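Local structure of peptide synthetase, module 7 (Actinoplanes teichomyceticus, 4TX3) at residues B[12-15]-B[16-19]; B[325-328]-B[329-333]; B[338-341]-B[342-346]. The protein probably serves as a condensation-type domain of a teicoplanin-producing peptide synthetase, thought to recruit cytochrome P450 enzymes that crosslink the carrier-bound peptide. All blocks are in the same frame, centred on the assembly; numbering follows the deposited sequence.

Interaction 1 of 3, residues B[12-15]-B[16-19]. With SO4 (sulfate ion), chain H.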
ATOM      1  N   THR B  12      -9.718  25.204 -13.082  1.00 44.08           N
ATOM      2  CA  THR B  12     -11.023  25.395 -13.710  1.00 42.04           C
ATOM      3  C   THR B  12     -11.004  24.709 -15.051  1.00 41.03           C
ATOM      4  O   THR B  12     -10.101  24.941 -15.859  1.00 45.12           O
ATOM      5  CB  THR B  12     -11.383  26.864 -13.901  1.00 42.57           C
ATOM      6  OG1 THR B  12     -11.608  27.463 -12.624  1.00 45.84           O
ATOM      7  CG2 THR B  12     -12.646  26.979 -14.735  1.00 51.09           C
ATOM      8  N   ARG B  13     -11.976  23.842 -15.292  1.00 41.18           N
ATOM      9  CA  ARG B  13     -11.958  23.101 -16.536  1.00 46.37           C
ATOM     10  C   ARG B  13     -12.144  24.060 -17.722  1.00 44.10           C
ATOM     11  O   ARG B  13     -13.076  24.876 -17.743  1.00 45.57           O
ATOM     12  CB  ARG B  13     -13.029  22.003 -16.543  1.00 41.92           C
ATOM     13  CG  ARG B  13     -12.772  20.974 -17.635  1.00 44.81           C
ATOM     14  CD  ARG B  13     -13.966  20.080 -17.894  1.00 47.35           C
ATOM     15  NE  ARG B  13     -14.223  19.200 -16.759  1.00 55.16           N
ATOM     16  CZ  ARG B  13     -15.255  18.366 -16.682  1.00 50.33           C
ATOM     17  NH1 ARG B  13     -16.128  18.294 -17.680  1.00 46.66           N
ATOM     18  NH2 ARG B  13     -15.414  17.608 -15.603  1.00 45.57           N
ATOM     19  N   PRO B  14     -11.224  23.990 -18.691  1.00 42.92           N
ATOM     20  CA  PRO B  14     -11.360  24.720 -19.956  1.00 47.04           C
ATOM     21  C   PRO B  14     -12.284  23.988 -20.934  1.00 49.81           C
ATOM     22  O   PRO B  14     -12.650  22.823 -20.715  1.00 47.66           O
ATOM     23  CB  PRO B  14      -9.922  24.777 -20.484  1.00 44.87           C
ATOM     24  CG  PRO B  14      -9.271  23.564 -19.932  1.00 36.91           C
ATOM     25  CD  PRO B  14      -9.931  23.294 -18.589  1.00 40.02           C
ATOM     26  N   GLU B  15     -12.662  24.677 -22.002  1.00 50.10           N
ATOM     27  CA  GLU B  15     -13.536  24.103 -23.015  1.00 47.73           C
ATOM     28  C   GLU B  15     -12.788  23.049 -23.816  1.00 43.18           C
ATOM     29  O   GLU B  15     -13.357  22.052 -24.238  1.00 46.23           O
ATOM     30  CB  GLU B  15     -14.075  25.199 -23.940  1.00 49.91           C
ATOM     31  CG  GLU B  15     -15.203  26.031 -23.335  1.00 55.60           C
ATOM     32  CD  GLU B  15     -16.421  25.190 -22.987  1.00 55.71           C
ATOM     33  OE1 GLU B  15     -16.886  24.439 -23.870  1.00 57.77           O
ATOM     34  OE2 GLU B  15     -16.907  25.272 -21.833  1.00 58.54           O
ATOM     35  N   ARG B  16     -11.497  23.268 -24.005  1.00 43.07           N
ATOM     36  CA  ARG B  16     -10.681  22.351 -24.783  1.00 44.68           C
ATOM     37  C   ARG B  16      -9.527  21.798 -23.944  1.00 41.76           C
ATOM     38  O   ARG B  16      -8.454  22.387 -23.866  1.00 46.59           O
ATOM     39  CB  ARG B  16     -10.174  23.061 -26.039  1.00 49.15           C
ATOM     40  CG  ARG B  16     -11.313  23.567 -26.909  1.00 51.98           C
ATOM     41  CD  ARG B  16     -10.948  24.839 -27.663  1.00 62.37           C
ATOM     42  NE  ARG B  16     -10.812  26.028 -26.810  1.00 58.94           N
ATOM     43  CZ  ARG B  16     -10.613  27.258 -27.287  1.00 55.21           C
ATOM     44  NH1 ARG B  16     -10.556  27.449 -28.598  1.00 55.44           N
ATOM     45  NH2 ARG B  16     -10.486  28.302 -26.471  1.00 53.14           N
ATOM     46  N   VAL B  17      -9.776  20.664 -23.298  1.00 40.31           N
ATOM     47  CA  VAL B  17      -8.799  20.029 -22.428  1.00 33.39           C
ATOM     48  C   VAL B  17      -7.767  19.291 -23.270  1.00 34.00           C
ATOM     49  O   VAL B  17      -8.123  18.462 -24.110  1.00 36.70           O
ATOM     50  CB  VAL B  17      -9.486  19.050 -21.453  1.00 35.00           C
ATOM     51  CG1 VAL B  17      -8.451  18.287 -20.632  1.00 28.95           C
ATOM     52  CG2 VAL B  17     -10.482  19.801 -20.570  1.00 33.17           C
ATOM     53  N   PRO B  18      -6.478  19.596 -23.067  1.00 33.19           N
ATOM     54  CA  PRO B  18      -5.476  18.946 -23.912  1.00 33.94           C
ATOM     55  C   PRO B  18      -5.205  17.503 -23.501  1.00 32.66           C
ATOM     56  O   PRO B  18      -5.381  17.143 -22.342  1.00 29.66           O
ATOM     57  CB  PRO B  18      -4.231  19.801 -23.687  1.00 27.79           C
ATOM     58  CG  PRO B  18      -4.382  20.279 -22.299  1.00 29.94           C
ATOM     59  CD  PRO B  18      -5.861  20.515 -22.096  1.00 30.31           C
ATOM     60  N   LEU B  19      -4.771  16.701 -24.463  1.00 32.87           N
ATOM     61  CA  LEU B  19      -4.169  15.408 -24.180  1.00 32.46           C
ATOM     62  C   LEU B  19      -2.776  15.578 -23.567  1.00 32.29           C
ATOM     63  O   LEU B  19      -2.102  16.579 -23.829  1.00 32.61           O
ATOM     64  CB  LEU B  19      -4.068  14.586 -25.464  1.00 28.46           C
ATOM     65  CG  LEU B  19      -5.297  13.891 -26.049  1.00 32.40           C
ATOM     66  CD1 LEU B  19      -6.362  14.849 -26.534  1.00 24.38           C
ATOM     67  CD2 LEU B  19      -4.857  12.934 -27.176  1.00 33.19           C
TER
HETATM   68  S   SO4 H 503     -10.775  27.492 -23.143  1.00 61.63           S
HETATM   69  O1  SO4 H 503     -11.951  27.459 -22.271  1.00 59.63           O
HETATM   70  O2  SO4 H 503     -10.783  26.312 -24.015  1.00 56.56           O
HETATM   71  O3  SO4 H 503     -10.773  28.722 -23.951  1.00 58.18           O
HETATM   72  O4  SO4 H 503      -9.593  27.468 -22.280  1.00 66.35           O
HETATM   73  O   HOH W   1     -12.220  19.308 -24.032  1.00 34.26           O
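Glu15 and Arg16 hold a sulfate ion, probably taken from the crystallisation liquor, between backbone and side-chain donors. Glu15 N donates almost straight to sulfate O1 (2.9 Å, 173°), and Arg16 N reaches sulfate O2 at 3.1 Å. The Arg16 side chain closes the grip from the other end. Its CG lies beside the backbone N, opposite the carbonyl carbon (chi1 -59°), and further bends at chi2 and chi3 turn the guanidinium back to the anion. NE then joins Arg16 N on sulfate O2, at 2.8 Å, while NH2 takes sulfate O3 at 2.6 Å; the sulfur lies in the guanidinium plane, at its edge. Two backbone and two side-chain donors, on three of its oxygens, restrict how the sulfate can turn. Glu15 adds a carbon contact, its CG 3.7 Å from sulfate O1.

Behind the sulfate, Val17 packs back on the preceding residues. With CG1 anti to the backbone N (chi1 175°), CG2 is directed at Arg13 CG (3.9 Å) and, crossing at about a right angle, at Pro14 CG (4.0 Å). A water bridges the backbone, donating to Glu15 O and accepting from Val17 N at 2.9 Å. Arg13 turns its guanidinium to a salt bridge with Glu68. This surface loop precedes helix 21-28 and rests on helix 180-191, where Pro14 and Pro18 touch Ile185 and Val17 touches Ala181.

Interaction 2 of 3, residues B[325-328]-B[329-333]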
ATOM      1  N   ALA B 325      29.075   0.857 -13.146  1.00 31.70           N
ATOM      2  CA  ALA B 325      29.400   2.233 -12.819  1.00 32.20           C
ATOM      3  C   ALA B 325      28.989   3.201 -13.943  1.00 32.98           C
ATOM      4  O   ALA B 325      28.528   4.315 -13.657  1.00 36.13           O
ATOM      5  CB  ALA B 325      30.891   2.361 -12.512  1.00 29.27           C
ATOM      6  N   ARG B 326      29.131   2.785 -15.207  1.00 30.81           N
ATOM      7  CA  ARG B 326      28.657   3.615 -16.332  1.00 33.06           C
ATOM      8  C   ARG B 326      27.130   3.735 -16.355  1.00 34.77           C
ATOM      9  O   ARG B 326      26.586   4.808 -16.635  1.00 33.85           O
ATOM     10  CB  ARG B 326      29.134   3.061 -17.675  1.00 31.26           C
ATOM     11  CG  ARG B 326      30.594   3.254 -17.943  1.00 27.06           C
ATOM     12  CD  ARG B 326      31.019   2.635 -19.262  1.00 28.10           C
ATOM     13  NE  ARG B 326      32.450   2.334 -19.248  1.00 31.96           N
ATOM     14  CZ  ARG B 326      33.105   1.714 -20.226  1.00 32.04           C
ATOM     15  NH1 ARG B 326      32.475   1.319 -21.332  1.00 28.30           N
ATOM     16  NH2 ARG B 326      34.404   1.496 -20.096  1.00 30.60           N
ATOM     17  N   VAL B 327      26.450   2.620 -16.082  1.00 32.27           N
ATOM     18  CA  VAL B 327      24.994   2.600 -15.999  1.00 34.43           C
ATOM     19  C   VAL B 327      24.539   3.521 -14.878  1.00 36.01           C
ATOM     20  O   VAL B 327      23.677   4.377 -15.066  1.00 33.79           O
ATOM     21  CB  VAL B 327      24.455   1.160 -15.754  1.00 35.05           C
ATOM     22  CG1 VAL B 327      23.018   1.178 -15.198  1.00 25.62           C
ATOM     23  CG2 VAL B 327      24.559   0.327 -17.024  1.00 27.84           C
ATOM     24  N   GLN B 328      25.158   3.349 -13.717  1.00 35.77           N
ATOM     25  CA  GLN B 328      24.752   4.048 -12.517  1.00 36.88           C
ATOM     26  C   GLN B 328      24.987   5.540 -12.672  1.00 40.75           C
ATOM     27  O   GLN B 328      24.171   6.355 -12.243  1.00 41.96           O
ATOM     28  CB  GLN B 328      25.502   3.488 -11.312  1.00 41.51           C
ATOM     29  CG  GLN B 328      25.298   4.251 -10.017  1.00 53.77           C
ATOM     30  CD  GLN B 328      26.052   3.614  -8.853  1.00 72.41           C
ATOM     31  OE1 GLN B 328      26.646   2.530  -8.997  1.00 67.56           O
ATOM     32  NE2 GLN B 328      26.033   4.279  -7.693  1.00 72.55           N
ATOM     33  N   GLU B 329      26.094   5.904 -13.302  1.00 37.13           N
ATOM     34  CA  GLU B 329      26.346   7.308 -13.555  1.00 39.25           C
ATOM     35  C   GLU B 329      25.299   7.890 -14.510  1.00 38.67           C
ATOM     36  O   GLU B 329      24.721   8.938 -14.230  1.00 38.97           O
ATOM     37  CB  GLU B 329      27.743   7.509 -14.122  1.00 40.33           C
ATOM     38  CG  GLU B 329      28.014   8.939 -14.466  1.00 46.40           C
ATOM     39  CD  GLU B 329      29.475   9.193 -14.731  1.00 70.88           C
ATOM     40  OE1 GLU B 329      29.856   9.235 -15.924  1.00 80.76           O
ATOM     41  OE2 GLU B 329      30.240   9.349 -13.749  1.00 78.98           O
ATOM     42  N   ALA B 330      25.051   7.197 -15.621  1.00 33.92           N
ATOM     43  CA  ALA B 330      24.050   7.618 -16.599  1.00 31.04           C
ATOM     44  C   ALA B 330      22.647   7.739 -16.000  1.00 35.67           C
ATOM     45  O   ALA B 330      21.936   8.701 -16.277  1.00 36.00           O
ATOM     46  CB  ALA B 330      24.032   6.654 -17.776  1.00 30.43           C
ATOM     47  N   VAL B 331      22.243   6.765 -15.186  1.00 34.77           N
ATOM     48  CA  VAL B 331      20.902   6.771 -14.620  1.00 31.99           C
ATOM     49  C   VAL B 331      20.727   7.934 -13.651  1.00 39.32           C
ATOM     50  O   VAL B 331      19.755   8.686 -13.746  1.00 38.89           O
ATOM     51  CB  VAL B 331      20.580   5.445 -13.898  1.00 38.62           C
ATOM     52  CG1 VAL B 331      19.269   5.545 -13.135  1.00 35.14           C
ATOM     53  CG2 VAL B 331      20.528   4.306 -14.892  1.00 33.04           C
ATOM     54  N   ARG B 332      21.677   8.071 -12.727  1.00 40.01           N
ATOM     55  CA  ARG B 332      21.714   9.161 -11.750  1.00 38.43           C
ATOM     56  C   ARG B 332      21.575  10.555 -12.402  1.00 43.60           C
ATOM     57  O   ARG B 332      20.841  11.407 -11.905  1.00 44.61           O
ATOM     58  CB  ARG B 332      23.011   9.053 -10.935  1.00 44.76           C
ATOM     59  CG  ARG B 332      23.633  10.347 -10.432  1.00 50.87           C
ATOM     60  CD  ARG B 332      24.604  10.026  -9.299  1.00 56.88           C
ATOM     61  NE  ARG B 332      23.960   9.185  -8.286  1.00 74.42           N
ATOM     62  CZ  ARG B 332      24.594   8.362  -7.447  1.00 82.55           C
ATOM     63  NH1 ARG B 332      25.919   8.250  -7.487  1.00 77.88           N
ATOM     64  NH2 ARG B 332      23.899   7.645  -6.563  1.00 71.06           N
ATOM     65  N   GLU B 333      22.235  10.770 -13.537  1.00 42.16           N
ATOM     66  CA  GLU B 333      22.099  12.026 -14.270  1.00 43.35           C
ATOM     67  C   GLU B 333      20.737  12.151 -14.990  1.00 42.81           C
ATOM     68  O   GLU B 333      20.070  13.188 -14.903  1.00 41.73           O
ATOM     69  CB  GLU B 333      23.247  12.161 -15.279  1.00 45.01           C
ATOM     70  CG  GLU B 333      23.621  13.593 -15.639  1.00 52.68           C
ATOM     71  CD  GLU B 333      24.589  13.673 -16.828  1.00 63.08           C
ATOM     72  OE1 GLU B 333      24.952  12.606 -17.384  1.00 66.82           O
ATOM     73  OE2 GLU B 333      24.981  14.806 -17.204  1.00 58.15           O
TER
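Val327 and Val331 stand one turn apart on an alpha-helix, helix 320-334, in which five i to i+4 bonds join the carbonyls of 325-329 to the N-H groups of 329-333. Glu329 N donates to Ala325 O at 2.9 Å, and Ala330 N follows with Arg326 O at 3.0 Å. Val331 N meets Val327 O at 2.8 Å. Arg332 N takes Gln328 O at 3.1 Å, and Glu333 N closes the set on Glu329 O.

The side chains divide by face. Val327 and Val331 lie side by side and point the same way, CG1 of the first 4.0 Å from CG2 of the second; both are buried, reaching Gln263 of helix 261-278 and strand 306-313. Arg326 satisfies its NH1 elsewhere, on the carbonyl oxygens of Asp313 and Ser315, joining the helix to the end of strand 306-313 and the loop that follows.

Gln328 and Arg332 also run side by side, pointing the same way. The nearest atoms of the two ends, Gln328 NE2 and Arg332 NH1, are both donors, so the side chains make no bond to each other. Gln328 CG is anti to the backbone N (chi1 173°) and its chain runs on extended, placing NE2 obliquely to the guanidinium, 4.0 Å from Arg332 NH1, with amide and guanidinium planes 75° apart.

Interaction 3 of 3, residues B[338-341]-B[342-346]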
ATOM      1  N   LEU B 338      13.218  14.141 -15.821  1.00 37.98           N
ATOM      2  CA  LEU B 338      12.073  13.298 -16.184  1.00 37.58           C
ATOM      3  C   LEU B 338      10.763  14.050 -16.408  1.00 39.91           C
ATOM      4  O   LEU B 338       9.747  13.432 -16.707  1.00 45.63           O
ATOM      5  CB  LEU B 338      11.848  12.238 -15.115  1.00 40.90           C
ATOM      6  CG  LEU B 338      12.977  11.225 -14.960  1.00 40.94           C
ATOM      7  CD1 LEU B 338      12.532  10.109 -14.025  1.00 31.44           C
ATOM      8  CD2 LEU B 338      13.390  10.690 -16.335  1.00 33.95           C
ATOM      9  N   ASP B 339      10.780  15.371 -16.270  1.00 42.43           N
ATOM     10  CA  ASP B 339       9.589  16.184 -16.524  1.00 39.10           C
ATOM     11  C   ASP B 339       9.237  16.236 -18.019  1.00 37.93           C
ATOM     12  O   ASP B 339       8.063  16.333 -18.373  1.00 40.31           O
ATOM     13  CB  ASP B 339       9.785  17.602 -15.966  1.00 37.48           C
ATOM     14  CG  ASP B 339       9.994  17.608 -14.451  1.00 46.87           C
ATOM     15  OD1 ASP B 339       8.990  17.536 -13.711  1.00 48.49           O
ATOM     16  OD2 ASP B 339      11.159  17.668 -13.993  1.00 47.05           O
ATOM     17  N   VAL B 340      10.236  16.167 -18.898  1.00 34.41           N
ATOM     18  CA  VAL B 340       9.937  15.971 -20.310  1.00 36.82           C
ATOM     19  C   VAL B 340       9.301  14.618 -20.493  1.00 38.35           C
ATOM     20  O   VAL B 340       9.869  13.608 -20.068  1.00 41.12           O
ATOM     21  CB  VAL B 340      11.165  15.981 -21.240  1.00 34.24           C
ATOM     22  CG1 VAL B 340      10.725  16.342 -22.634  1.00 33.83           C
ATOM     23  CG2 VAL B 340      12.195  16.914 -20.783  1.00 38.15           C
ATOM     24  N   PRO B 341       8.131  14.581 -21.135  1.00 38.38           N
ATOM     25  CA  PRO B 341       7.594  13.263 -21.470  1.00 36.98           C
ATOM     26  C   PRO B 341       8.509  12.590 -22.471  1.00 35.41           C
ATOM     27  O   PRO B 341       9.046  13.249 -23.366  1.00 33.77           O
ATOM     28  CB  PRO B 341       6.220  13.569 -22.085  1.00 32.91           C
ATOM     29  CG  PRO B 341       5.932  14.977 -21.717  1.00 36.44           C
ATOM     30  CD  PRO B 341       7.254  15.671 -21.579  1.00 37.17           C
ATOM     31  N   PHE B 342       8.699  11.290 -22.297  1.00 34.36           N
ATOM     32  CA  PHE B 342       9.433  10.493 -23.263  1.00 33.42           C
ATOM     33  C   PHE B 342       8.936  10.676 -24.701  1.00 34.29           C
ATOM     34  O   PHE B 342       9.725  10.675 -25.641  1.00 33.86           O
ATOM     35  CB  PHE B 342       9.347   9.019 -22.888  1.00 28.15           C
ATOM     36  CG  PHE B 342       9.754   8.105 -23.991  1.00 29.98           C
ATOM     37  CD1 PHE B 342      11.101   7.885 -24.259  1.00 25.41           C
ATOM     38  CD2 PHE B 342       8.796   7.483 -24.786  1.00 27.60           C
ATOM     39  CE1 PHE B 342      11.491   7.058 -25.285  1.00 27.56           C
ATOM     40  CE2 PHE B 342       9.182   6.652 -25.802  1.00 30.03           C
ATOM     41  CZ  PHE B 342      10.537   6.436 -26.057  1.00 29.15           C
ATOM     42  N   GLU B 343       7.623  10.815 -24.857  1.00 34.99           N
ATOM     43  CA  GLU B 343       6.976  10.806 -26.166  1.00 36.93           C
ATOM     44  C   GLU B 343       7.296  12.080 -26.952  1.00 42.29           C
ATOM     45  O   GLU B 343       7.038  12.183 -28.151  1.00 42.10           O
ATOM     46  CB  GLU B 343       5.463  10.639 -26.002  1.00 34.53           C
ATOM     47  CG  GLU B 343       5.030   9.281 -25.426  1.00 33.85           C
ATOM     48  CD  GLU B 343       5.240   9.136 -23.906  1.00 35.92           C
ATOM     49  OE1 GLU B 343       5.547  10.142 -23.229  1.00 38.00           O
ATOM     50  OE2 GLU B 343       5.095   8.005 -23.378  1.00 33.33           O
ATOM     51  N   LYS B 344       7.879  13.040 -26.253  1.00 39.48           N
ATOM     52  CA  LYS B 344       8.235  14.322 -26.822  1.00 42.23           C
ATOM     53  C   LYS B 344       9.635  14.246 -27.429  1.00 42.25           C
ATOM     54  O   LYS B 344      10.023  15.071 -28.263  1.00 41.21           O
ATOM     55  CB  LYS B 344       8.160  15.392 -25.732  1.00 40.35           C
ATOM     56  CG  LYS B 344       8.093  16.788 -26.233  1.00 50.30           C
ATOM     57  CD  LYS B 344       6.753  17.083 -26.867  1.00 56.63           C
ATOM     58  CE  LYS B 344       6.646  18.584 -27.180  1.00 65.31           C
ATOM     59  NZ  LYS B 344       7.978  19.278 -27.170  1.00 55.66           N
ATOM     60  N   ILE B 345      10.383  13.231 -27.001  1.00 39.04           N
ATOM     61  CA  ILE B 345      11.788  13.088 -27.354  1.00 35.29           C
ATOM     62  C   ILE B 345      12.059  12.718 -28.820  1.00 39.50           C
ATOM     63  O   ILE B 345      13.027  13.220 -29.385  1.00 41.26           O
ATOM     64  CB  ILE B 345      12.458  12.067 -26.440  1.00 37.44           C
ATOM     65  CG1 ILE B 345      12.713  12.702 -25.071  1.00 38.68           C
ATOM     66  CG2 ILE B 345      13.763  11.559 -27.046  1.00 35.60           C
ATOM     67  CD1 ILE B 345      13.171  11.725 -24.032  1.00 32.80           C
ATOM     68  N   PRO B 346      11.224  11.855 -29.447  1.00 41.67           N
ATOM     69  CA  PRO B 346      11.440  11.665 -30.896  1.00 44.16           C
ATOM     70  C   PRO B 346      11.509  12.971 -31.709  1.00 39.87           C
ATOM     71  O   PRO B 346      12.425  13.088 -32.508  1.00 40.44           O
ATOM     72  CB  PRO B 346      10.237  10.812 -31.311  1.00 35.76           C
ATOM     73  CG  PRO B 346      10.012   9.940 -30.090  1.00 35.00           C
ATOM     74  CD  PRO B 346      10.279  10.855 -28.905  1.00 33.96           C
TER
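Pro341 and Lys344 are joined by the bond that closes this turn: Lys344 N donates to Pro341 O at 3.1 Å with an N-H...O angle of 155°. The donor stands well above the carbonyl plane, 59° out of it, and not on a lone pair.

The tight side is built round that carbonyl. Lys344 CB sits 3.3 Å from Pro341 O. Val340 crosses the lysine at about a right angle, its CG1 4.1 Å from Lys344 CB. Pro341, Val340, Phe342 and Ile345 are all buried; helix 180-191 receives Pro341 on Leu191, helix 200-211 receives Val340 on Ile201, and the Phe342 ring meets that of His358 with their planes nearly parallel. Glu343 is partly exposed but held: the bend at chi2 brings its carboxylate back toward Pro341, with OE1 3.7 Å from Pro341 CB, while OE2 lies in the plane of the Phe342 ring at its edge and forms a salt bridge with Arg22.

The looser side belongs to the end of Lys344. This partly exposed residue has CG anti to the backbone N (chi1 -162°), which starts its chain away from the turn, and NZ ends in weak, long ion pairs with Glu194 and Glu347.

Ile345 N repeats the i to i+3 step on Phe342 O at 3.0 Å. Helical phi/psi at Phe342 and Glu343 together with the Lys344 to Pro341 bond define a type I beta-turn, here leading into helix 345-348.

How the interactions relate
Interactions 1, 2 and 3 follow one another in series along the chain, all inside the condensation-domain range, and none touches another. The centres of interactions 1 and 2 lie about 38 Å apart. Interaction 3 stands between them: the centres of interactions 1 and 3 are about 21 Å apart, those of interactions 2 and 3 about 19 Å. Shared neighbours give the evidence for its linking place. Helix 180-191 is touched by both 12-19 and 338-346, and strand 306-313 by both 325-333 and 338-346. The turn of interaction 3 also follows helix 320-334 after a short loop, so surface loop, peripheral helix and buried turn are connected through common elements of one domain.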